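Local structure of extracellular solute-binding protein, family 5 (6WM6) at residues V81-V87 with W183-F189; W61-S65 with M188-P192; D90-K94 with Q463-P467; V114-R118 with I129-F134. The protein binds EDTA and related aminopolycarboxylates in the periplasm, probably as the solute-capturing component of an ABC transporter. All blocks are in the same frame, centred on the assembly; numbering follows the deposited sequence.

Interaction 1 (V81-V87 with W183-F189); sequences VPSAFMV and WQGLFMF
The chain leading into strand 85-87 runs against the loop that follows strand 171-176, and Ser83, Ala84 and Phe85 meet Gln184, Phe187 and Met188 there. Two direct hydrogen bonds tie the two segments together. Ser83 OG gives to Met188 O at 2.6 Å, and beside it Ala84 N reaches Phe187 O at 3.0 Å, with 160° at the hydrogen. Next along, one water accepts from Phe85 N and donates to both Gln184 O and Leu186 O, filling the place where the two segments stand too far apart to bond directly. Strand 85-87 pairs with strand 93-95 in a two-stranded antiparallel sheet, Met86 bonding to Lys94, while the 183-185 segment opposite is a short 3-10 turn closed by Leu186 N and Trp183 O. Phe85 loses the most surface to the other segment. Gln184 CB stands 3.8 Å above the centroid of the Phe85 ring, Gln184 CG lies 3.6 Å from Phe85 CZ, and the extended Gln184 chain lays its amide nearly parallel to the ring, 17° between the planes. Trp183 CZ3 comes obliquely to Phe85 CZ at 4.0 Å. Met188 turns CG anti to its backbone N (chi1 -167°), which brings CG to 3.4 Å from Phe85 O, and its CE sits 4.2 Å from Val87 CG2. At the other end, Val81 CG1 packs on Phe189 CA at 3.6 Å.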
loop_
_atom_site.group_PDB
_atom_site.type_symbol
_atom_site.label_atom_id
_atom_site.label_comp_id
_atom_site.label_asym_id
_atom_site.label_seq_id
_atom_site.Cartn_x
_atom_site.Cartn_y
_atom_site.Cartn_z
ATOM N N VAL A 81 8.040 13.558 -9.398
ATOM C CA VAL A 81 8.686 12.369 -9.955
ATOM C C VAL A 81 7.842 11.863 -11.122
ATOM O O VAL A 81 6.639 11.621 -10.939
ATOM C CB VAL A 81 8.821 11.288 -8.874
ATOM C CG1 VAL A 81 9.313 9.981 -9.498
ATOM C CG2 VAL A 81 9.758 11.725 -7.784
ATOM N N PRO A 82 8.412 11.682 -12.312
ATOM C CA PRO A 82 7.626 11.129 -13.424
ATOM C C PRO A 82 7.541 9.615 -13.330
ATOM O O PRO A 82 8.443 8.952 -12.810
ATOM C CB PRO A 82 8.409 11.572 -14.670
ATOM C CG PRO A 82 9.775 11.880 -14.205
ATOM C CD PRO A 82 9.771 12.083 -12.725
ATOM N N SER A 83 6.427 9.074 -13.833
ATOM C CA SER A 83 6.095 7.658 -13.729
ATOM C C SER A 83 5.749 7.125 -15.113
ATOM O O SER A 83 5.026 7.775 -15.868
ATOM C CB SER A 83 4.867 7.423 -12.815
ATOM O OG SER A 83 5.063 7.994 -11.522
ATOM N N ALA A 84 6.193 5.897 -15.440
ATOM C CA ALA A 84 5.796 5.299 -16.710
ATOM C C ALA A 84 4.301 4.997 -16.740
ATOM O O ALA A 84 3.622 5.315 -17.729
ATOM C CB ALA A 84 6.625 4.037 -16.993
ATOM N N PHE A 85 3.779 4.358 -15.679
ATOM C CA PHE A 85 2.370 4.087 -15.501
ATOM C C PHE A 85 1.970 4.556 -14.118
ATOM O O PHE A 85 2.803 4.677 -13.221
ATOM C CB PHE A 85 2.046 2.575 -15.593
ATOM C CG PHE A 85 2.262 1.970 -16.957
ATOM C CD1 PHE A 85 3.531 1.684 -17.425
ATOM C CD2 PHE A 85 1.175 1.678 -17.764
ATOM C CE1 PHE A 85 3.727 1.127 -18.695
ATOM C CE2 PHE A 85 1.368 1.120 -19.031
ATOM C CZ PHE A 85 2.643 0.861 -19.496
ATOM N N MET A 86 0.672 4.824 -13.938
ATOM C CA MET A 86 0.138 5.286 -12.662
ATOM C C MET A 86 -1.127 4.531 -12.316
ATOM O O MET A 86 -1.991 4.294 -13.174
ATOM C CB MET A 86 -0.143 6.775 -12.731
ATOM C CG MET A 86 -0.671 7.389 -11.438
ATOM S SD MET A 86 0.326 7.021 -9.980
ATOM C CE MET A 86 1.978 7.408 -10.584
ATOM N N VAL A 87 -1.228 4.141 -11.050
ATOM C CA VAL A 87 -2.415 3.446 -10.559
ATOM C C VAL A 87 -3.567 4.422 -10.408
ATOM O O VAL A 87 -3.403 5.500 -9.810
ATOM C CB VAL A 87 -2.120 2.750 -9.225
ATOM C CG1 VAL A 87 -3.313 1.875 -8.835
ATOM C CG2 VAL A 87 -0.841 1.903 -9.302
ATOM N N TRP A 183 5.284 -6.034 -15.790
ATOM C CA TRP A 183 6.209 -5.065 -16.363
ATOM C C TRP A 183 5.664 -3.641 -16.348
ATOM O O TRP A 183 6.454 -2.690 -16.293
ATOM C CB TRP A 183 6.615 -5.501 -17.770
ATOM C CG TRP A 183 5.508 -5.507 -18.782
ATOM C CD1 TRP A 183 4.715 -6.566 -19.129
ATOM C CD2 TRP A 183 5.099 -4.412 -19.606
ATOM N NE1 TRP A 183 3.821 -6.188 -20.102
ATOM C CE2 TRP A 183 4.043 -4.872 -20.415
ATOM C CE3 TRP A 183 5.510 -3.082 -19.720
ATOM C CZ2 TRP A 183 3.396 -4.044 -21.336
ATOM C CZ3 TRP A 183 4.864 -2.270 -20.636
ATOM C CH2 TRP A 183 3.835 -2.756 -21.426
ATOM N N GLN A 184 4.337 -3.450 -16.385
ATOM C CA GLN A 184 3.791 -2.102 -16.300
ATOM C C GLN A 184 3.969 -1.471 -14.923
ATOM O O GLN A 184 3.753 -0.262 -14.778
ATOM C CB GLN A 184 2.321 -2.097 -16.713
ATOM C CG GLN A 184 2.120 -2.457 -18.190
ATOM C CD GLN A 184 0.677 -2.391 -18.648
ATOM O OE1 GLN A 184 -0.236 -2.208 -17.862
ATOM N NE2 GLN A 184 0.477 -2.488 -19.954
ATOM N N GLY A 185 4.371 -2.243 -13.931
ATOM C CA GLY A 185 4.738 -1.719 -12.621
ATOM C C GLY A 185 6.144 -1.199 -12.521
ATOM O O GLY A 185 6.498 -0.607 -11.490
ATOM N N LEU A 186 6.954 -1.392 -13.561
ATOM C CA LEU A 186 8.355 -0.985 -13.558
ATOM C C LEU A 186 8.518 0.468 -13.994
ATOM O O LEU A 186 7.684 1.028 -14.690
ATOM C CB LEU A 186 9.153 -1.892 -14.503
ATOM C CG LEU A 186 9.041 -3.383 -14.175
ATOM C CD1 LEU A 186 9.826 -4.215 -15.186
ATOM C CD2 LEU A 186 9.539 -3.681 -12.768
ATOM N N PHE A 187 9.596 1.104 -13.538
ATOM C CA PHE A 187 9.852 2.500 -13.877
ATOM C C PHE A 187 8.700 3.407 -13.445
ATOM O O PHE A 187 8.370 4.384 -14.123
ATOM C CB PHE A 187 10.176 2.659 -15.368
ATOM C CG PHE A 187 11.248 1.733 -15.834
ATOM C CD1 PHE A 187 12.569 1.960 -15.502
ATOM C CD2 PHE A 187 10.936 0.634 -16.573
ATOM C CE1 PHE A 187 13.571 1.102 -15.921
ATOM C CE2 PHE A 187 11.932 -0.236 -17.003
ATOM C CZ PHE A 187 13.243 0.001 -16.654
ATOM N N MET A 188 8.093 3.117 -12.291
ATOM C CA MET A 188 7.013 3.949 -11.789
ATOM C C MET A 188 7.538 5.217 -11.136
ATOM O O MET A 188 6.751 6.140 -10.872
ATOM C CB MET A 188 6.107 3.177 -10.833
ATOM C CG MET A 188 4.803 3.915 -10.527
ATOM S SD MET A 188 3.552 2.947 -9.668
ATOM C CE MET A 188 3.070 1.814 -10.949
ATOM N N PHE A 189 8.831 5.271 -10.828
ATOM C CA PHE A 189 9.441 6.433 -10.203
ATOM C C PHE A 189 10.793 6.634 -10.862
ATOM O O PHE A 189 11.694 5.805 -10.686
ATOM C CB PHE A 189 9.604 6.232 -8.699
ATOM C CG PHE A 189 8.318 5.879 -8.003
ATOM C CD1 PHE A 189 7.418 6.851 -7.648
ATOM C CD2 PHE A 189 8.037 4.555 -7.732
ATOM C CE1 PHE A 189 6.211 6.497 -7.027
ATOM C CE2 PHE A 189 6.833 4.202 -7.104
ATOM C CZ PHE A 189 5.943 5.183 -6.762
HETATM O O HOH W 1 5.200 2.188 -14.016
#

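Interaction 2 (W61-S65 with M188-P192); sequences WNVTS and MFLYP
Val63 and Thr64 set their methyl groups against Phe189 and Tyr191. Val63 CG1 lies over one face of the Phe189 ring, 3.8 Å from its centroid, in a CH-pi contact, while Met188 CG lies toward the rim of the opposite face. The valine puts that methyl between its backbone N and carbonyl carbon (chi1 75°), which also brings it beside the tyrosine hydroxyl. Thr64 CG2 bridges the two aromatics, 3.7 Å from Phe189 CB and 3.7 Å from Tyr191 OH, meeting the tyrosine at its ring edge. With a serine instead of Phe189, Val63 CG1 is likely to lose the face it packs on, and a gap would open between Val63 and Met188. The polar link is a water in the plane of the Tyr191 ring: it hydrogen-bonds Tyr191 OH at 2.8 Å, donates to Trp61 O and accepts from Val63 N at 3.0 Å. Behind this shell, a type I beta turn from Asn62 to Ser65 holds the methyls in position. Asn62 O takes both Ser65 N and Ser65 OG, and Asn62 OD1 accepts from Thr64 OG1 at 2.8 Å; Thr64 OG1 is also bonded to Tyr206 OH. The turn is wedged among helix 71-77, which Val63 touches through Val73 and Arg74, helix 202-212, and helix 131-141, where Thr64 rests on Phe137; Pro192, just beyond Tyr191, is the N-cap of helix 193-196.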
loop_
_atom_site.group_PDB
_atom_site.type_symbol
_atom_site.label_atom_id
_atom_site.label_comp_id
_atom_site.label_asym_id
_atom_site.label_seq_id
_atom_site.Cartn_x
_atom_site.Cartn_y
_atom_site.Cartn_z
ATOM N N TRP A 61 13.641 11.429 0.959
ATOM C CA TRP A 61 12.896 11.950 -0.161
ATOM C C TRP A 61 12.802 10.954 -1.305
ATOM O O TRP A 61 12.267 11.302 -2.362
ATOM C CB TRP A 61 13.539 13.241 -0.671
ATOM C CG TRP A 61 13.419 14.348 0.306
ATOM C CD1 TRP A 61 14.286 14.642 1.321
ATOM C CD2 TRP A 61 12.369 15.313 0.364
ATOM N NE1 TRP A 61 13.826 15.735 2.016
ATOM C CE2 TRP A 61 12.651 16.159 1.450
ATOM C CE3 TRP A 61 11.213 15.540 -0.390
ATOM C CZ2 TRP A 61 11.818 17.225 1.794
ATOM C CZ3 TRP A 61 10.397 16.593 -0.046
ATOM C CH2 TRP A 61 10.701 17.421 1.037
ATOM N N ASN A 62 13.277 9.728 -1.098
ATOM C CA ASN A 62 13.379 8.714 -2.142
ATOM C C ASN A 62 12.416 7.583 -1.801
ATOM O O ASN A 62 12.745 6.672 -1.034
ATOM C CB ASN A 62 14.830 8.240 -2.228
ATOM C CG ASN A 62 15.041 7.155 -3.248
ATOM O OD1 ASN A 62 14.091 6.647 -3.878
ATOM N ND2 ASN A 62 16.322 6.784 -3.436
ATOM N N VAL A 63 11.228 7.626 -2.397
ATOM C CA VAL A 63 10.172 6.675 -2.042
ATOM C C VAL A 63 10.556 5.246 -2.375
ATOM O O VAL A 63 9.970 4.301 -1.829
ATOM C CB VAL A 63 8.842 7.082 -2.707
ATOM C CG1 VAL A 63 8.828 6.754 -4.184
ATOM C CG2 VAL A 63 7.672 6.418 -1.982
ATOM N N THR A 64 11.491 5.049 -3.307
ATOM C CA THR A 64 11.913 3.718 -3.714
ATOM C C THR A 64 12.899 3.094 -2.741
ATOM O O THR A 64 13.206 1.896 -2.858
ATOM C CB THR A 64 12.457 3.678 -5.141
ATOM O OG1 THR A 64 13.784 4.232 -5.196
ATOM C CG2 THR A 64 11.541 4.445 -6.098
ATOM N N SER A 65 13.446 3.870 -1.812
ATOM C CA SER A 65 14.408 3.334 -0.855
ATOM C C SER A 65 13.691 2.634 0.285
ATOM O O SER A 65 12.491 2.821 0.501
ATOM C CB SER A 65 15.305 4.452 -0.306
ATOM O OG SER A 65 14.604 5.325 0.579
ATOM N N MET A 188 8.093 3.117 -12.291
ATOM C CA MET A 188 7.013 3.949 -11.789
ATOM C C MET A 188 7.538 5.217 -11.136
ATOM O O MET A 188 6.751 6.140 -10.872
ATOM C CB MET A 188 6.107 3.177 -10.833
ATOM C CG MET A 188 4.803 3.915 -10.527
ATOM S SD MET A 188 3.552 2.947 -9.668
ATOM C CE MET A 188 3.070 1.814 -10.949
ATOM N N PHE A 189 8.831 5.271 -10.828
ATOM C CA PHE A 189 9.441 6.433 -10.203
ATOM C C PHE A 189 10.793 6.634 -10.862
ATOM O O PHE A 189 11.694 5.805 -10.686
ATOM C CB PHE A 189 9.604 6.232 -8.699
ATOM C CG PHE A 189 8.318 5.879 -8.003
ATOM C CD1 PHE A 189 7.418 6.851 -7.648
ATOM C CD2 PHE A 189 8.037 4.555 -7.732
ATOM C CE1 PHE A 189 6.211 6.497 -7.027
ATOM C CE2 PHE A 189 6.833 4.202 -7.104
ATOM C CZ PHE A 189 5.943 5.183 -6.762
ATOM N N LEU A 190 10.944 7.701 -11.636
ATOM C CA LEU A 190 12.187 8.009 -12.326
ATOM C C LEU A 190 12.860 9.221 -11.692
ATOM O O LEU A 190 12.191 10.176 -11.293
ATOM C CB LEU A 190 11.926 8.285 -13.814
ATOM C CG LEU A 190 11.448 7.083 -14.616
ATOM C CD1 LEU A 190 11.007 7.509 -16.000
ATOM C CD2 LEU A 190 12.563 6.053 -14.710
ATOM N N TYR A 191 14.193 9.180 -11.626
ATOM C CA TYR A 191 15.031 10.193 -11.005
ATOM C C TYR A 191 16.019 10.737 -12.027
ATOM O O TYR A 191 16.395 10.047 -12.985
ATOM C CB TYR A 191 15.737 9.608 -9.770
ATOM C CG TYR A 191 14.710 9.189 -8.742
ATOM C CD1 TYR A 191 14.221 10.107 -7.816
ATOM C CD2 TYR A 191 14.161 7.913 -8.735
ATOM C CE1 TYR A 191 13.252 9.766 -6.903
ATOM C CE2 TYR A 191 13.177 7.557 -7.810
ATOM C CZ TYR A 191 12.734 8.494 -6.900
ATOM O OH TYR A 191 11.725 8.168 -5.987
ATOM N N PRO A 192 16.476 11.988 -11.858
ATOM C CA PRO A 192 17.330 12.597 -12.892
ATOM C C PRO A 192 18.767 12.079 -12.865
ATOM O O PRO A 192 19.600 12.502 -12.037
ATOM C CB PRO A 192 17.250 14.094 -12.569
ATOM C CG PRO A 192 16.992 14.124 -11.081
ATOM C CD PRO A 192 16.054 12.966 -10.840
HETATM O O HOH W 2 10.632 9.954 -4.148
#

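Interaction 3 (D90-K94 with Q463-P467); sequences DFTLK and QQVFP. With EDO (1,2-ethanediol), chain I.
Phe91 and Leu93 meet Val465 and Phe466 chiefly through apolar contacts. Val465 CG2 stands over one face of the Phe91 ring, 4.0 Å from its centroid, a CH-pi contact; CG1 is anti to the backbone N (chi1 169°), which leaves CG2 beside that N and over the ring. The ring's far end runs into backbone: Phe91 CZ is 3.5 Å from Gln464 C, and Gln463 O lies at the ring edge, in its plane. Leu93 CD1 crosses to Phe466 CZ at 3.7 Å. Cutting Phe91 back to an alanine is likely to uncover the Gln464 backbone and Val465 CG2, leaving Leu93 as the main apolar link. Polar bonds stay within each side. Asp90 OD1 accepts from Thr92 N and from Thr92 OG1 at 2.7 Å, in an Asx turn that shapes the loop carrying Phe91; opposite, Gln464 N bonds to Gln463 OE1. An ethanediol, probably from the crystallisation liquor, takes the almost straight bond (175°) from Val465 N to its O1 and also bonds Gln549 OE1. A contact made of a few apolar touches and no direct polar bond would suit surfaces that can part, consistent with the hinged lobes of solute-binding proteins.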
loop_
_atom_site.group_PDB
_atom_site.type_symbol
_atom_site.label_atom_id
_atom_site.label_comp_id
_atom_site.label_asym_id
_atom_site.label_seq_id
_atom_site.Cartn_x
_atom_site.Cartn_y
_atom_site.Cartn_z
ATOM N N ASP A 90 -9.813 3.105 -10.088
ATOM C CA ASP A 90 -10.414 1.796 -10.344
ATOM C C ASP A 90 -9.397 0.661 -10.265
ATOM O O ASP A 90 -9.738 -0.475 -10.611
ATOM C CB ASP A 90 -11.140 1.811 -11.693
ATOM C CG ASP A 90 -10.230 2.122 -12.862
ATOM O OD1 ASP A 90 -9.015 2.271 -12.697
ATOM O OD2 ASP A 90 -10.771 2.198 -14.008
ATOM N N PHE A 91 -8.186 0.934 -9.788
ATOM C CA PHE A 91 -7.111 -0.038 -9.545
ATOM C C PHE A 91 -6.487 -0.549 -10.840
ATOM O O PHE A 91 -5.810 -1.584 -10.837
ATOM C CB PHE A 91 -7.547 -1.181 -8.623
ATOM C CG PHE A 91 -6.456 -1.697 -7.698
ATOM C CD1 PHE A 91 -5.541 -0.860 -7.087
ATOM C CD2 PHE A 91 -6.397 -3.033 -7.404
ATOM C CE1 PHE A 91 -4.575 -1.362 -6.201
ATOM C CE2 PHE A 91 -5.434 -3.532 -6.524
ATOM C CZ PHE A 91 -4.541 -2.704 -5.937
ATOM N N THR A 92 -6.656 0.165 -11.944
ATOM C CA THR A 92 -5.980 -0.132 -13.195
ATOM C C THR A 92 -4.719 0.718 -13.306
ATOM O O THR A 92 -4.547 1.724 -12.612
ATOM C CB THR A 92 -6.871 0.117 -14.408
ATOM O OG1 THR A 92 -7.199 1.494 -14.529
ATOM C CG2 THR A 92 -8.165 -0.705 -14.319
ATOM N N LEU A 93 -3.819 0.289 -14.181
ATOM C CA LEU A 93 -2.625 1.046 -14.521
ATOM C C LEU A 93 -2.862 1.806 -15.811
ATOM O O LEU A 93 -3.309 1.226 -16.807
ATOM C CB LEU A 93 -1.436 0.096 -14.711
ATOM C CG LEU A 93 -0.835 -0.452 -13.439
ATOM C CD1 LEU A 93 0.139 -1.589 -13.734
ATOM C CD2 LEU A 93 -0.130 0.628 -12.647
ATOM N N LYS A 94 -2.589 3.097 -15.794
ATOM C CA LYS A 94 -2.737 3.959 -16.966
ATOM C C LYS A 94 -1.365 4.456 -17.382
ATOM O O LYS A 94 -0.637 5.067 -16.580
ATOM C CB LYS A 94 -3.644 5.151 -16.661
ATOM C CG LYS A 94 -3.869 6.061 -17.851
ATOM C CD LYS A 94 -4.614 7.339 -17.442
ATOM C CE LYS A 94 -4.806 8.280 -18.615
ATOM N NZ LYS A 94 -5.892 9.267 -18.335
ATOM N N GLN A 463 -2.324 -4.136 -0.517
ATOM C CA GLN A 463 -2.381 -4.914 -1.749
ATOM C C GLN A 463 -1.885 -4.107 -2.944
ATOM O O GLN A 463 -2.043 -2.882 -3.002
ATOM C CB GLN A 463 -3.812 -5.397 -2.009
ATOM C CG GLN A 463 -4.025 -6.137 -3.326
ATOM C CD GLN A 463 -3.289 -7.459 -3.407
ATOM O OE1 GLN A 463 -2.091 -7.550 -3.098
ATOM N NE2 GLN A 463 -4.005 -8.511 -3.801
ATOM N N GLN A 464 -1.297 -4.817 -3.909
ATOM C CA GLN A 464 -0.789 -4.272 -5.157
ATOM C C GLN A 464 -1.695 -4.655 -6.322
ATOM O O GLN A 464 -2.549 -5.549 -6.249
ATOM C CB GLN A 464 0.636 -4.797 -5.400
ATOM C CG GLN A 464 1.606 -4.337 -4.348
ATOM C CD GLN A 464 2.955 -5.024 -4.475
ATOM O OE1 GLN A 464 3.277 -5.601 -5.530
ATOM N NE2 GLN A 464 3.761 -4.954 -3.412
ATOM N N VAL A 465 -1.451 -3.995 -7.461
ATOM C CA VAL A 465 -2.215 -4.275 -8.662
ATOM C C VAL A 465 -1.986 -5.695 -9.150
ATOM O O VAL A 465 -2.891 -6.307 -9.729
ATOM C CB VAL A 465 -1.860 -3.251 -9.760
ATOM C CG1 VAL A 465 -2.432 -3.667 -11.107
ATOM C CG2 VAL A 465 -2.384 -1.879 -9.364
ATOM N N PHE A 466 -0.779 -6.251 -8.928
ATOM C CA PHE A 466 -0.469 -7.625 -9.324
ATOM C C PHE A 466 -0.394 -8.500 -8.083
ATOM O O PHE A 466 0.643 -8.520 -7.393
ATOM C CB PHE A 466 0.857 -7.674 -10.091
ATOM C CG PHE A 466 0.856 -6.833 -11.328
ATOM C CD1 PHE A 466 0.174 -7.249 -12.448
ATOM C CD2 PHE A 466 1.534 -5.635 -11.356
ATOM C CE1 PHE A 466 0.166 -6.460 -13.603
ATOM C CE2 PHE A 466 1.534 -4.850 -12.509
ATOM C CZ PHE A 466 0.842 -5.268 -13.606
ATOM N N PRO A 467 -1.439 -9.257 -7.768
ATOM C CA PRO A 467 -1.391 -10.125 -6.580
ATOM C C PRO A 467 -0.188 -11.030 -6.517
ATOM O O PRO A 467 0.346 -11.267 -5.419
ATOM C CB PRO A 467 -2.704 -10.911 -6.687
ATOM C CG PRO A 467 -3.642 -9.929 -7.306
ATOM C CD PRO A 467 -2.798 -9.190 -8.347
HETATM C C1 EDO I . 1.327 -0.840 -7.182
HETATM O O1 EDO I . 0.747 -2.108 -7.504
HETATM C C2 EDO I . 0.540 -0.181 -6.058
HETATM O O2 EDO I . 0.653 -0.930 -4.839
#

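Interaction 4 (V114-R118 with I129-F134); sequences VYRIR and ITGDDF
Tyr115 and Ile117, on strand 111-117, pack against Phe134 in the first turn of helix 131-141. The tight part is here. Phe134 CE2 sits over the centre of the Tyr115 ring, 3.7 Å from Tyr115 CG, with the two planes inclined at 47° and the centroids 5.0 Å apart. Ile117 and Phe134 run past each other in opposite directions: Ile117 CD1 is 3.7 Å from Phe134 CE1 and 3.7 Å from Thr130 C, because CG1 turns anti to the carbonyl carbon (chi1 -57°) and sends the branch along the helix start, while CG2 rests 3.6 Å from Ile129 O. The looser side is at Thr130, which is partly open to solvent, points away from the strand and is barely covered by it. What fixes the start of the helix there is a capping box: Thr130 N gives to Asp133 OD2 at 3.1 Å, and Thr130 OG1 accepts from Asp132 N at 3.1 Å. Asp133 OD2 is shared with Trp123 NE1, and Ile129 O accepts from Lys170 NZ. Strand 111-117 runs between strands 100-108 and 171-176 of an antiparallel sheet, helix 131-141 lies against it, and Phe187, from the loop after strand 171-176, meets both Tyr115 and Phe134 between sheet and helix.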
loop_
_atom_site.group_PDB
_atom_site.type_symbol
_atom_site.label_atom_id
_atom_site.label_comp_id
_atom_site.label_asym_id
_atom_site.label_seq_id
_atom_site.Cartn_x
_atom_site.Cartn_y
_atom_site.Cartn_z
ATOM N N VAL A 114 9.355 -2.016 -25.270
ATOM C CA VAL A 114 9.900 -0.793 -25.860
ATOM C C VAL A 114 9.104 0.392 -25.345
ATOM O O VAL A 114 7.861 0.402 -25.431
ATOM C CB VAL A 114 9.879 -0.830 -27.401
ATOM C CG1 VAL A 114 10.340 0.509 -27.971
ATOM C CG2 VAL A 114 10.766 -1.947 -27.894
ATOM N N TYR A 115 9.812 1.379 -24.806
ATOM C CA TYR A 115 9.241 2.642 -24.362
ATOM C C TYR A 115 9.662 3.716 -25.355
ATOM O O TYR A 115 10.848 3.832 -25.688
ATOM C CB TYR A 115 9.741 3.040 -22.970
ATOM C CG TYR A 115 9.478 2.049 -21.859
ATOM C CD1 TYR A 115 10.381 1.035 -21.590
ATOM C CD2 TYR A 115 8.327 2.121 -21.070
ATOM C CE1 TYR A 115 10.157 0.126 -20.571
ATOM C CE2 TYR A 115 8.087 1.210 -20.064
ATOM C CZ TYR A 115 9.000 0.214 -19.816
ATOM O OH TYR A 115 8.782 -0.722 -18.820
ATOM N N ARG A 116 8.720 4.512 -25.826
ATOM C CA ARG A 116 9.013 5.686 -26.644
ATOM C C ARG A 116 8.631 6.902 -25.810
ATOM O O ARG A 116 7.444 7.117 -25.518
ATOM C CB ARG A 116 8.289 5.624 -27.984
ATOM C CG ARG A 116 8.851 4.495 -28.856
ATOM C CD ARG A 116 8.153 4.312 -30.203
ATOM N NE ARG A 116 8.631 3.091 -30.860
ATOM C CZ ARG A 116 9.720 3.014 -31.622
ATOM N NH1 ARG A 116 10.455 4.093 -31.857
ATOM N NH2 ARG A 116 10.071 1.856 -32.160
ATOM N N ILE A 117 9.646 7.649 -25.370
ATOM C CA ILE A 117 9.478 8.825 -24.530
ATOM C C ILE A 117 9.119 10.005 -25.412
ATOM O O ILE A 117 9.707 10.199 -26.489
ATOM C CB ILE A 117 10.791 9.090 -23.772
ATOM C CG1 ILE A 117 11.190 7.873 -22.944
ATOM C CG2 ILE A 117 10.659 10.346 -22.907
ATOM C CD1 ILE A 117 12.622 7.990 -22.408
ATOM N N ARG A 118 8.163 10.834 -24.960
ATOM C CA ARG A 118 7.835 12.035 -25.727
ATOM C C ARG A 118 9.052 12.933 -25.879
ATOM O O ARG A 118 9.814 13.143 -24.932
ATOM C CB ARG A 118 6.714 12.821 -25.047
ATOM C CG ARG A 118 5.352 12.168 -25.211
ATOM C CD ARG A 118 4.234 13.067 -24.705
ATOM N NE ARG A 118 4.180 14.358 -25.388
ATOM C CZ ARG A 118 4.274 15.547 -24.782
ATOM N NH1 ARG A 118 4.417 15.645 -23.458
ATOM N NH2 ARG A 118 4.209 16.656 -25.509
ATOM N N ILE A 129 14.237 14.146 -20.620
ATOM C CA ILE A 129 14.109 12.834 -19.981
ATOM C C ILE A 129 14.413 11.787 -21.047
ATOM O O ILE A 129 13.842 11.826 -22.151
ATOM C CB ILE A 129 12.709 12.643 -19.367
ATOM C CG1 ILE A 129 12.474 13.727 -18.310
ATOM C CG2 ILE A 129 12.591 11.244 -18.770
ATOM C CD1 ILE A 129 11.063 13.727 -17.710
ATOM N N THR A 130 15.313 10.851 -20.729
ATOM C CA THR A 130 15.814 9.932 -21.735
ATOM C C THR A 130 16.023 8.542 -21.130
ATOM O O THR A 130 15.810 8.304 -19.942
ATOM C CB THR A 130 17.166 10.363 -22.338
ATOM O OG1 THR A 130 18.188 10.284 -21.318
ATOM C CG2 THR A 130 17.110 11.776 -22.918
ATOM N N GLY A 131 16.505 7.627 -21.968
ATOM C CA GLY A 131 16.928 6.324 -21.497
ATOM C C GLY A 131 17.978 6.361 -20.402
ATOM O O GLY A 131 18.068 5.405 -19.626
ATOM N N ASP A 132 18.754 7.447 -20.296
ATOM C CA ASP A 132 19.696 7.552 -19.184
ATOM C C ASP A 132 18.961 7.411 -17.854
ATOM O O ASP A 132 19.460 6.817 -16.891
ATOM C CB ASP A 132 20.399 8.909 -19.173
ATOM C CG ASP A 132 21.437 9.068 -20.252
ATOM O OD1 ASP A 132 21.812 8.086 -20.927
ATOM O OD2 ASP A 132 21.912 10.224 -20.404
ATOM N N ASP A 133 17.758 7.974 -17.779
ATOM C CA ASP A 133 16.989 7.927 -16.551
ATOM C C ASP A 133 16.409 6.535 -16.304
ATOM O O ASP A 133 16.390 6.066 -15.159
ATOM C CB ASP A 133 15.900 9.003 -16.605
ATOM C CG ASP A 133 16.489 10.389 -16.830
ATOM O OD1 ASP A 133 17.427 10.749 -16.081
ATOM O OD2 ASP A 133 16.058 11.090 -17.772
ATOM N N PHE A 134 15.938 5.857 -17.357
ATOM C CA PHE A 134 15.500 4.473 -17.201
ATOM C C PHE A 134 16.670 3.600 -16.752
ATOM O O PHE A 134 16.520 2.779 -15.847
ATOM C CB PHE A 134 14.913 3.935 -18.520
ATOM C CG PHE A 134 13.491 4.368 -18.793
ATOM C CD1 PHE A 134 13.193 5.682 -19.110
ATOM C CD2 PHE A 134 12.463 3.442 -18.757
ATOM C CE1 PHE A 134 11.878 6.068 -19.365
ATOM C CE2 PHE A 134 11.146 3.817 -19.012
ATOM C CZ PHE A 134 10.866 5.133 -19.317
#

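How the interactions relate
Interactions 1, 2 and 4 are buried and gather around the 183-192 loop: interactions 1 and 2 share Met188 and Phe189, with Pro82 O probably bonded to Leu190 N, and Leu190 CD1 of interaction 2 packs on Phe134 CE1 of interaction 4. Interaction 3 lies at the surface, yet its Leu93 reaches back into interaction 1, CD2 on Val87 CG2 and CD1 on Gln184 CB, since strands 85-87 and 93-95 are neighbours. The chemistry follows place. Interaction 1 has a side-chain and a backbone bond plus a water bridge, interaction 2 a single linking water, interaction 4 apolar packing across with capping inside the helix, and interaction 3 apolar touches beside an ethanediol probably from the crystallisation liquor.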